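Local coordinates for protein beta-porphyranase (Bacteroides plebeius, PDB 4AWD) that cleaves the sulfated red-algal polysaccharide porphyran at the beta-1,4 linkages between D-galactose and L-galactose-6-sulfate, releasing mostly disaccharides, at residues Y46-N51 with Y317-I322; K128-Y133 with D277-I282. One frame throughout, in Å; residues are numbered along the deposited sequence.

Contact 1: Y46-N51 with Y317-I322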
loop_
_atom_site.group_PDB
_atom_site.type_symbol
_atom_site.label_atom_id
_atom_site.label_comp_id
_atom_site.label_asym_id
_atom_site.label_seq_id
_atom_site.Cartn_x
_atom_site.Cartn_y
_atom_site.Cartn_z
ATOM N N TYR A 46 -8.444 19.031 -19.076
ATOM C CA TYR A 46 -8.454 17.593 -18.796
ATOM C C TYR A 46 -9.673 17.163 -17.979
ATOM O O TYR A 46 -10.361 17.997 -17.408
ATOM C CB TYR A 46 -7.138 17.170 -18.126
ATOM C CG TYR A 46 -5.930 17.330 -19.019
ATOM C CD1 TYR A 46 -5.349 18.582 -19.225
ATOM C CD2 TYR A 46 -5.371 16.233 -19.668
ATOM C CE1 TYR A 46 -4.243 18.737 -20.056
ATOM C CE2 TYR A 46 -4.267 16.374 -20.505
ATOM C CZ TYR A 46 -3.708 17.631 -20.699
ATOM O OH TYR A 46 -2.604 17.778 -21.518
ATOM N N LYS A 47 -9.944 15.863 -17.942
ATOM C CA LYS A 47 -11.037 15.313 -17.124
ATOM C C LYS A 47 -10.625 13.972 -16.493
ATOM O O LYS A 47 -9.839 13.209 -17.070
ATOM C CB LYS A 47 -12.321 15.130 -17.957
ATOM C CG LYS A 47 -12.143 14.169 -19.127
ATOM C CD LYS A 47 -13.450 13.703 -19.751
ATOM C CE LYS A 47 -13.168 12.973 -21.059
ATOM N NZ LYS A 47 -14.401 12.557 -21.757
ATOM N N TRP A 48 -11.163 13.687 -15.316
ATOM C CA TRP A 48 -10.889 12.416 -14.674
ATOM C C TRP A 48 -11.705 11.320 -15.350
ATOM O O TRP A 48 -12.889 11.505 -15.659
ATOM C CB TRP A 48 -11.182 12.462 -13.168
ATOM C CG TRP A 48 -10.228 13.325 -12.360
ATOM C CD1 TRP A 48 -10.508 14.529 -11.764
ATOM C CD2 TRP A 48 -8.848 13.035 -12.045
ATOM N NE1 TRP A 48 -9.376 15.019 -11.126
ATOM C CE2 TRP A 48 -8.353 14.114 -11.280
ATOM C CE3 TRP A 48 -7.978 11.979 -12.363
ATOM C CZ2 TRP A 48 -7.039 14.149 -10.797
ATOM C CZ3 TRP A 48 -6.659 12.018 -11.863
ATOM C CH2 TRP A 48 -6.211 13.110 -11.100
ATOM N N VAL A 49 -11.048 10.180 -15.570
ATOM C CA VAL A 49 -11.649 9.033 -16.222
ATOM C C VAL A 49 -11.302 7.758 -15.427
ATOM O O VAL A 49 -10.152 7.574 -14.994
ATOM C CB VAL A 49 -11.176 8.986 -17.694
ATOM C CG1 VAL A 49 -10.717 7.602 -18.114
ATOM C CG2 VAL A 49 -12.266 9.563 -18.645
ATOM N N VAL A 50 -12.292 6.891 -15.211
ATOM C CA VAL A 50 -12.069 5.693 -14.430
ATOM C C VAL A 50 -10.973 4.845 -15.088
ATOM O O VAL A 50 -10.991 4.621 -16.296
ATOM C CB VAL A 50 -13.354 4.859 -14.271
ATOM C CG1 VAL A 50 -13.054 3.547 -13.556
ATOM C CG2 VAL A 50 -14.394 5.623 -13.512
ATOM N N ASN A 51 -10.001 4.400 -14.295
ATOM C CA ASN A 51 -9.080 3.370 -14.769
ATOM C C ASN A 51 -9.597 2.020 -14.282
ATOM O O ASN A 51 -9.440 1.677 -13.111
ATOM C CB ASN A 51 -7.650 3.630 -14.286
ATOM C CG ASN A 51 -6.609 2.832 -15.068
ATOM O OD1 ASN A 51 -6.877 1.738 -15.566
ATOM N ND2 ASN A 51 -5.409 3.389 -15.177
ATOM N N TYR A 317 -8.065 6.445 -11.213
ATOM C CA TYR A 317 -8.447 7.341 -12.286
ATOM C C TYR A 317 -7.253 7.788 -13.124
ATOM O O TYR A 317 -6.108 7.764 -12.676
ATOM C CB TYR A 317 -9.220 8.545 -11.741
ATOM C CG TYR A 317 -10.425 8.163 -10.898
ATOM C CD1 TYR A 317 -10.276 7.813 -9.553
ATOM C CD2 TYR A 317 -11.702 8.134 -11.441
ATOM C CE1 TYR A 317 -11.360 7.451 -8.776
ATOM C CE2 TYR A 317 -12.805 7.780 -10.659
ATOM C CZ TYR A 317 -12.617 7.439 -9.329
ATOM O OH TYR A 317 -13.678 7.079 -8.545
ATOM N N LYS A 318 -7.563 8.165 -14.360
ATOM C CA LYS A 318 -6.629 8.724 -15.326
ATOM C C LYS A 318 -7.088 10.103 -15.759
ATOM O O LYS A 318 -8.285 10.370 -15.851
ATOM C CB LYS A 318 -6.609 7.841 -16.573
ATOM C CG LYS A 318 -5.320 7.101 -16.823
ATOM C CD LYS A 318 -5.574 5.877 -17.719
ATOM C CE LYS A 318 -6.593 6.161 -18.831
ATOM N NZ LYS A 318 -6.896 4.933 -19.626
ATOM N N LEU A 319 -6.135 10.974 -16.048
ATOM C CA LEU A 319 -6.455 12.233 -16.696
ATOM C C LEU A 319 -6.439 12.075 -18.213
ATOM O O LEU A 319 -5.520 11.491 -18.792
ATOM C CB LEU A 319 -5.488 13.331 -16.279
ATOM C CG LEU A 319 -5.736 13.973 -14.920
ATOM C CD1 LEU A 319 -4.578 14.894 -14.628
ATOM C CD2 LEU A 319 -7.053 14.741 -14.896
ATOM N N VAL A 320 -7.468 12.625 -18.841
ATOM C CA VAL A 320 -7.636 12.578 -20.283
ATOM C C VAL A 320 -8.023 13.992 -20.758
ATOM O O VAL A 320 -8.690 14.721 -20.016
ATOM C CB VAL A 320 -8.691 11.492 -20.633
ATOM C CG1 VAL A 320 -9.776 11.988 -21.555
ATOM C CG2 VAL A 320 -8.026 10.223 -21.157
ATOM N N PRO A 321 -7.587 14.400 -21.973
ATOM C CA PRO A 321 -8.046 15.709 -22.473
ATOM C C PRO A 321 -9.548 15.689 -22.717
ATOM O O PRO A 321 -10.073 14.691 -23.227
ATOM C CB PRO A 321 -7.279 15.887 -23.791
ATOM C CG PRO A 321 -6.142 14.879 -23.731
ATOM C CD PRO A 321 -6.684 13.731 -22.929
ATOM N N ILE A 322 -10.233 16.764 -22.327
ATOM C CA ILE A 322 -11.689 16.855 -22.484
ATOM C C ILE A 322 -12.127 16.600 -23.931
ATOM O O ILE A 322 -12.953 15.714 -24.186
ATOM C CB ILE A 322 -12.261 18.216 -21.983
ATOM C CG1 ILE A 322 -12.193 18.304 -20.457
ATOM C CG2 ILE A 322 -13.722 18.394 -22.447
ATOM C CD1 ILE A 322 -12.576 19.665 -19.886
HETATM O O HOH W 1 -4.417 5.686 -13.299
HETATM O O HOH W 2 -6.523 2.089 -18.997
#

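Contact 2: K128-Y133 with D277-I282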
loop_
_atom_site.group_PDB
_atom_site.type_symbol
_atom_site.label_atom_id
_atom_site.label_comp_id
_atom_site.label_asym_id
_atom_site.label_seq_id
_atom_site.Cartn_x
_atom_site.Cartn_y
_atom_site.Cartn_z
ATOM N N LYS A 128 -2.543 -6.363 -13.491
ATOM C CA LYS A 128 -1.877 -5.466 -14.393
ATOM C C LYS A 128 -0.925 -4.601 -13.590
ATOM O O LYS A 128 -1.137 -4.373 -12.395
ATOM C CB LYS A 128 -2.895 -4.640 -15.171
ATOM C CG LYS A 128 -3.749 -5.456 -16.144
ATOM C CD LYS A 128 -4.095 -4.574 -17.327
ATOM C CE LYS A 128 -5.231 -5.096 -18.186
ATOM N NZ LYS A 128 -5.444 -4.152 -19.352
ATOM N N ASN A 129 0.141 -4.148 -14.240
ATOM C CA ASN A 129 1.160 -3.369 -13.571
ATOM C C ASN A 129 1.509 -2.076 -14.316
ATOM O O ASN A 129 2.659 -1.651 -14.325
ATOM C CB ASN A 129 2.409 -4.233 -13.377
ATOM C CG ASN A 129 2.977 -4.728 -14.687
ATOM O OD1 ASN A 129 2.516 -4.331 -15.756
ATOM N ND2 ASN A 129 3.968 -5.615 -14.615
ATOM N N GLN A 130 0.508 -1.444 -14.912
ATOM C CA GLN A 130 0.726 -0.237 -15.712
ATOM C C GLN A 130 -0.003 0.967 -15.128
ATOM O O GLN A 130 -0.393 1.892 -15.872
ATOM C CB GLN A 130 0.266 -0.471 -17.161
ATOM C CG GLN A 130 0.995 -1.610 -17.881
ATOM C CD GLN A 130 2.466 -1.305 -18.061
ATOM O OE1 GLN A 130 2.825 -0.363 -18.762
ATOM N NE2 GLN A 130 3.329 -2.097 -17.419
ATOM N N ALA A 131 -0.209 0.960 -13.810
ATOM C CA ALA A 131 -0.812 2.120 -13.152
ATOM C C ALA A 131 0.253 3.196 -13.066
ATOM O O ALA A 131 1.304 2.968 -12.473
ATOM C CB ALA A 131 -1.324 1.764 -11.777
ATOM N N HIS A 132 0.002 4.345 -13.700
ATOM C CA HIS A 132 0.949 5.463 -13.665
ATOM C C HIS A 132 0.263 6.733 -13.163
ATOM O O HIS A 132 -0.581 6.657 -12.260
ATOM C CB HIS A 132 1.621 5.692 -15.033
ATOM C CG HIS A 132 3.059 6.115 -14.932
ATOM N ND1 HIS A 132 3.936 6.032 -15.990
ATOM C CD2 HIS A 132 3.783 6.580 -13.883
ATOM C CE1 HIS A 132 5.130 6.451 -15.605
ATOM N NE2 HIS A 132 5.066 6.780 -14.329
ATOM N N TYR A 133 0.610 7.886 -13.746
ATOM C CA TYR A 133 0.075 9.182 -13.289
ATOM C C TYR A 133 -1.436 9.141 -13.331
ATOM O O TYR A 133 -2.040 8.595 -14.277
ATOM C CB TYR A 133 0.607 10.369 -14.110
ATOM C CG TYR A 133 2.100 10.319 -14.359
ATOM C CD1 TYR A 133 2.986 10.040 -13.324
ATOM C CD2 TYR A 133 2.623 10.507 -15.635
ATOM C CE1 TYR A 133 4.344 9.976 -13.546
ATOM C CE2 TYR A 133 4.002 10.453 -15.860
ATOM C CZ TYR A 133 4.843 10.188 -14.802
ATOM O OH TYR A 133 6.189 10.105 -14.990
ATOM N N ASP A 277 9.067 7.957 -12.898
ATOM C CA ASP A 277 8.711 7.851 -14.311
ATOM C C ASP A 277 8.373 6.423 -14.765
ATOM O O ASP A 277 8.338 6.142 -15.962
ATOM C CB ASP A 277 9.802 8.460 -15.208
ATOM C CG ASP A 277 11.162 7.779 -15.050
ATOM O OD1 ASP A 277 11.254 6.705 -14.395
ATOM O OD2 ASP A 277 12.159 8.349 -15.582
ATOM N N ARG A 278 8.131 5.530 -13.813
ATOM C CA ARG A 278 7.780 4.155 -14.143
ATOM C C ARG A 278 6.438 3.743 -13.530
ATOM O O ARG A 278 6.172 4.031 -12.355
ATOM C CB ARG A 278 8.857 3.194 -13.660
ATOM C CG ARG A 278 10.131 3.151 -14.474
ATOM C CD ARG A 278 11.060 2.123 -13.830
ATOM N NE ARG A 278 10.356 0.846 -13.689
ATOM C CZ ARG A 278 10.636 -0.094 -12.788
ATOM N NH1 ARG A 278 11.631 0.066 -11.912
ATOM N NH2 ARG A 278 9.917 -1.206 -12.777
ATOM N N PRO A 279 5.602 3.034 -14.313
ATOM C CA PRO A 279 4.306 2.571 -13.809
ATOM C C PRO A 279 4.450 1.498 -12.708
ATOM O O PRO A 279 5.555 0.959 -12.493
ATOM C CB PRO A 279 3.654 1.987 -15.057
ATOM C CG PRO A 279 4.832 1.459 -15.865
ATOM C CD PRO A 279 5.900 2.497 -15.662
ATOM N N MET A 280 3.344 1.198 -12.024
ATOM C CA MET A 280 3.350 0.285 -10.877
ATOM C C MET A 280 2.158 -0.657 -10.866
ATOM O O MET A 280 1.167 -0.458 -11.597
ATOM C CB MET A 280 3.331 1.078 -9.563
ATOM C CG MET A 280 4.594 1.855 -9.251
ATOM S SD MET A 280 4.432 2.840 -7.737
ATOM C CE MET A 280 5.952 3.773 -7.840
ATOM N N PHE A 281 2.248 -1.677 -10.016
ATOM C CA PHE A 281 1.076 -2.469 -9.629
ATOM C C PHE A 281 0.527 -1.995 -8.282
ATOM O O PHE A 281 1.228 -1.318 -7.526
ATOM C CB PHE A 281 1.382 -3.981 -9.623
ATOM C CG PHE A 281 2.586 -4.378 -8.811
ATOM C CD1 PHE A 281 2.477 -4.624 -7.448
ATOM C CD2 PHE A 281 3.819 -4.554 -9.419
ATOM C CE1 PHE A 281 3.590 -5.014 -6.701
ATOM C CE2 PHE A 281 4.936 -4.937 -8.690
ATOM C CZ PHE A 281 4.820 -5.171 -7.329
ATOM N N ILE A 282 -0.733 -2.334 -7.998
ATOM C CA ILE A 282 -1.333 -2.070 -6.680
ATOM C C ILE A 282 -0.969 -3.209 -5.728
ATOM O O ILE A 282 -1.091 -4.382 -6.096
ATOM C CB ILE A 282 -2.887 -1.991 -6.754
ATOM C CG1 ILE A 282 -3.358 -0.939 -7.766
ATOM C CG2 ILE A 282 -3.496 -1.734 -5.375
ATOM C CD1 ILE A 282 -3.440 0.460 -7.209
#

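Contact 1: Y46-N51 with Y317-I322
Trp-48 and Leu-319 form the tightly packed part of this contact. CD2 of Leu-319 sits over the middle of the six-membered ring of Trp-48, 3.8 Å from its centroid and only 10° off the ring normal, a CH-pi contact that suits a branched aliphatic chain facing a broad indole. Two residues back from Leu-319, CB of Tyr-317 comes within 3.7 Å of Trp-48 CE3, the two side chains crossing at about a right angle. The indole is further held by a hydrogen bond from NE1 to the carbonyl of Pro-40 and by the edge-to-face ring of Trp-246. Beneath these side chains four backbone bonds join Lys-47 to Val-320 and Val-49 to Lys-318, the straightest running from Lys-318 N to Val-49 O at 2.7 Å.

The other face, carrying Lys-47, Val-49, Lys-318 and Val-320, is the more solvent-exposed side. Lys-47 runs extended beyond CG beside Val-320, its CE 3.6 Å from CG1 of the valine; lysine suits this exposed edge because its methylenes cover Val-320 while the charged end can reach toward solvent. Lys-318 instead bends at its third torsion (39°), and its CD packs 3.6 Å from Asn-51 ND2. Water completes this end: one molecule links Asn-51 ND2 to Tyr-317 O, while another accepts from Lys-318 NZ and donates only weakly to Asn-51 OD1, which also takes a weak hydrogen bond from Asp-53 N. Such a ladder, with hydrogen-bonded and non-hydrogen-bonded pairs in turn, is an antiparallel pairing of strands near the two chain ends, as belongs to the beta-sandwich jelly roll of the GH16 family.

Contact 2: K128-Y133 with D277-I282
His-132 lies against the backbone at Arg-278 and Pro-279, where a loop of the GH16 jelly roll meets the approach to strand 281-285. Pro-279 N stands 3.6 Å above the centre of the imidazole, and Tyr-133 CE2 covers the opposite face, so the flat ring fills a slot between them. Alongside, Ala-131 and Met-280 make a single antiparallel bridge: Ala-131 N donates to Met-280 O at 3.0 Å, and Met-280 N to Ala-131 O at 2.7 Å. The small alanine suits this buried place, its methyl only 3.3 Å from Met-280 O. Pro-279, which lacks an N-H to satisfy, packs its CB 3.7 Å from Gln-130 CA.

Farther out, His-132 NE2 is hydrogen-bonded to Phe-276 O, which probably helps to set the ring's rotation, and Trp-247 meets it edge-to-face. Asn-155 ND2 bonds to Pro-279 O, while Phe-281 stacks on Tyr-74. The side chain of Met-280 lies about 6 Å from that of Glu-176, the probable nucleophile, so the bridge lies near the strand 168-182 that carries it, where Met-280 also touches Gln-175 and Leu-177. On the loop itself, Gln-130 NE2 reaches Asn-129 OD1 at 2.9 Å, nearly straight at the hydrogen but 50° out of the acceptor's carbonyl plane.

How the contacts relate
From the N terminus the chain passes helix 30-34 and enters strand 46-50, whose partner, the end of strand 308-321, comes only near the C-terminal end of the chain; contact 1 therefore closes a loop of 265 residues. Within it, the chain runs through strand 117-126 to the 128-133 loop, whose partner arrives at 277-282 after another 143 residues, so contact 2 closes a smaller loop that lies wholly inside the larger without crossing it. Contact 1 joins strands near the two ends of the chain at the surface, whereas contact 2 ties an inter-strand loop to the start of strand 281-285, nearer the active site. Their centres are 16 Å apart.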